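Local coordinates for fucolectin-related protein (PDB 2J22) that binds fucose-containing glycans, probably blood group antigens, as a carbohydrate-binding module of a pneumococcal virulence factor, at residues His47-Thr52 and Ser138-Glu143. Numbering follows the deposited sequence.
Sequences HSVTHT and SLAEVE. With CA (calcium ion), chain B.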
loop_
_atom_site.group_PDB
_atom_site.type_symbol
_atom_site.label_atom_id
_atom_site.label_comp_id
_atom_site.label_asym_id
_atom_site.label_seq_id
_atom_site.Cartn_x
_atom_site.Cartn_y
_atom_site.Cartn_z
ATOM N N HIS A 47 -4.934 3.573 15.636
ATOM C CA HIS A 47 -5.343 2.238 15.219
ATOM C C HIS A 47 -5.746 2.165 13.750
ATOM O O HIS A 47 -6.548 1.325 13.348
ATOM C CB HIS A 47 -6.394 1.657 16.209
ATOM C CG HIS A 47 -5.861 1.421 17.601
ATOM N ND1 HIS A 47 -6.659 1.456 18.722
ATOM C CD2 HIS A 47 -4.601 1.172 18.050
ATOM C CE1 HIS A 47 -5.918 1.249 19.800
ATOM N NE2 HIS A 47 -4.666 1.066 19.418
ATOM N N SER A 48 -5.122 3.002 12.915
ATOM C CA SER A 48 -5.420 2.922 11.487
ATOM C C SER A 48 -4.193 2.736 10.601
ATOM O O SER A 48 -4.221 3.021 9.408
ATOM C CB SER A 48 -6.308 4.117 11.054
ATOM O OG SER A 48 -7.087 3.765 9.916
ATOM N N VAL A 49 -3.139 2.163 11.181
ATOM C CA VAL A 49 -1.908 1.887 10.505
ATOM C C VAL A 49 -1.515 0.400 10.594
ATOM O O VAL A 49 -1.551 -0.227 11.716
ATOM C CB VAL A 49 -0.778 2.858 11.049
ATOM C CG1 VAL A 49 0.559 2.724 10.268
ATOM C CG2 VAL A 49 -1.271 4.247 11.020
ATOM N N THR A 50 -1.171 -0.173 9.409
ATOM C CA THR A 50 -0.739 -1.571 9.309
ATOM C C THR A 50 0.690 -1.690 9.944
ATOM O O THR A 50 1.402 -0.681 10.161
ATOM C CB THR A 50 -0.688 -2.060 7.806
ATOM O OG1 THR A 50 0.441 -1.468 7.168
ATOM C CG2 THR A 50 -1.963 -1.622 6.923
ATOM N N HIS A 51 1.121 -2.912 10.194
ATOM C CA HIS A 51 2.426 -3.229 10.790
ATOM C C HIS A 51 2.776 -4.677 10.534
ATOM O O HIS A 51 2.010 -5.581 10.949
ATOM C CB HIS A 51 2.438 -2.945 12.309
ATOM C CG HIS A 51 3.799 -2.570 12.843
ATOM N ND1 HIS A 51 4.946 -3.272 12.548
ATOM C CD2 HIS A 51 4.182 -1.553 13.646
ATOM C CE1 HIS A 51 5.978 -2.720 13.169
ATOM N NE2 HIS A 51 5.542 -1.662 13.832
ATOM N N THR A 52 3.832 -4.923 9.771
ATOM C CA THR A 52 4.361 -6.284 9.659
ATOM C C THR A 52 5.369 -6.553 10.756
ATOM O O THR A 52 5.850 -5.627 11.439
ATOM C CB THR A 52 4.965 -6.568 8.233
ATOM O OG1 THR A 52 6.159 -5.791 8.082
ATOM C CG2 THR A 52 4.025 -6.004 7.062
ATOM N N SER A 138 4.730 -0.470 7.389
ATOM C CA SER A 138 3.560 0.139 8.016
ATOM C C SER A 138 2.978 1.193 7.056
ATOM O O SER A 138 3.693 2.114 6.595
ATOM C CB SER A 138 3.900 0.795 9.367
ATOM O OG SER A 138 4.153 -0.140 10.413
ATOM N N LEU A 139 1.693 1.059 6.788
ATOM C CA LEU A 139 0.919 1.950 5.929
ATOM C C LEU A 139 -0.301 2.502 6.674
ATOM O O LEU A 139 -1.132 1.758 7.148
ATOM C CB LEU A 139 0.505 1.153 4.666
ATOM C CG LEU A 139 1.581 0.375 3.856
ATOM C CD1 LEU A 139 1.126 -0.588 2.815
ATOM C CD2 LEU A 139 2.194 1.464 2.995
ATOM N N ALA A 140 -0.493 3.809 6.700
ATOM C CA ALA A 140 -1.737 4.394 7.221
ATOM C C ALA A 140 -2.931 4.198 6.279
ATOM O O ALA A 140 -4.073 3.974 6.739
ATOM C CB ALA A 140 -1.562 5.917 7.477
ATOM N N GLU A 141 -2.694 4.352 4.967
ATOM C CA GLU A 141 -3.714 4.203 3.972
ATOM C C GLU A 141 -3.110 4.045 2.555
ATOM O O GLU A 141 -2.091 4.683 2.153
ATOM C CB GLU A 141 -4.758 5.367 4.062
ATOM C CG GLU A 141 -6.041 5.135 3.286
ATOM C CD GLU A 141 -7.052 4.292 4.055
ATOM O OE1 GLU A 141 -6.741 3.814 5.146
ATOM O OE2 GLU A 141 -8.169 4.137 3.533
ATOM N N VAL A 142 -3.744 3.181 1.796
ATOM C CA VAL A 142 -3.416 3.023 0.356
ATOM C C VAL A 142 -4.750 3.247 -0.367
ATOM O O VAL A 142 -5.686 2.536 -0.163
ATOM C CB VAL A 142 -2.849 1.577 0.019
ATOM C CG1 VAL A 142 -2.663 1.352 -1.508
ATOM C CG2 VAL A 142 -1.550 1.253 0.801
ATOM N N GLU A 143 -4.857 4.276 -1.160
ATOM C CA GLU A 143 -6.081 4.561 -1.900
ATOM C C GLU A 143 -5.883 4.297 -3.403
ATOM O O GLU A 143 -4.870 4.695 -3.997
ATOM C CB GLU A 143 -6.473 6.020 -1.641
ATOM C CG GLU A 143 -6.675 6.322 -0.138
ATOM C CD GLU A 143 -7.058 7.767 0.115
ATOM O OE1 GLU A 143 -6.770 8.582 -0.756
ATOM O OE2 GLU A 143 -7.687 8.054 1.159
HETATM CA CA CA B . -6.061 3.647 7.627
#
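Thr50 and Leu139 meet through two bonds that tie the loop 47-52 to segment 138-143. The amide of Thr50 donates to Leu139 O (N to O 3.0 Å) along a nearly straight path, although it approaches from above the carbonyl plane, 41° out of it. The Thr50 side chain completes the pair. Its CB lies beside the Leu139 backbone; from there CG2 turns to Leu139 O, while OG1 accepts a hydrogen bond from Leu139 N (2.8 Å). A chi1 of 73° sets that hydroxyl between the backbone N and the carbonyl carbon of its own residue, facing the Leu139 amide, so both polar backbone groups of Leu139 are engaged by one residue. Trp60 packs against both Thr50 and Leu139.

The residue before Leu139, Ser138, donates from OG to Thr50 O (2.8 Å), and the same OG sits 3.4 Å above one face of the His51 imidazole, displaced toward the rim. A hydrogen bond from His51 ND1 to Thr52 O, with the acceptor close to the ring plane, restrains the ring's rotation. One residue before Thr50, Val49 lays CG2 against Ala140 CB at 3.9 Å.

Beyond Val49 the two chains converge on calcium. Ser48 chelates it through both its carbonyl O and OG; Ala140 O makes the shortest of the bonds from these two segments (2.2 Å), and Glu141 reaches in with OE1, a kink at chi2 (83°) swinging the carboxylate to the metal. The close approach of Ser48 O to Ala140 O is thus explained by the shared cation. Leu34, Asp37 and Asn39 complete the coordination. Ala140 and Glu141 lie together opposite Tyr76 of strand 67-77, a classic beta bulge that forms part of the buried calcium site of this galactose-binding-like beta-sandwich.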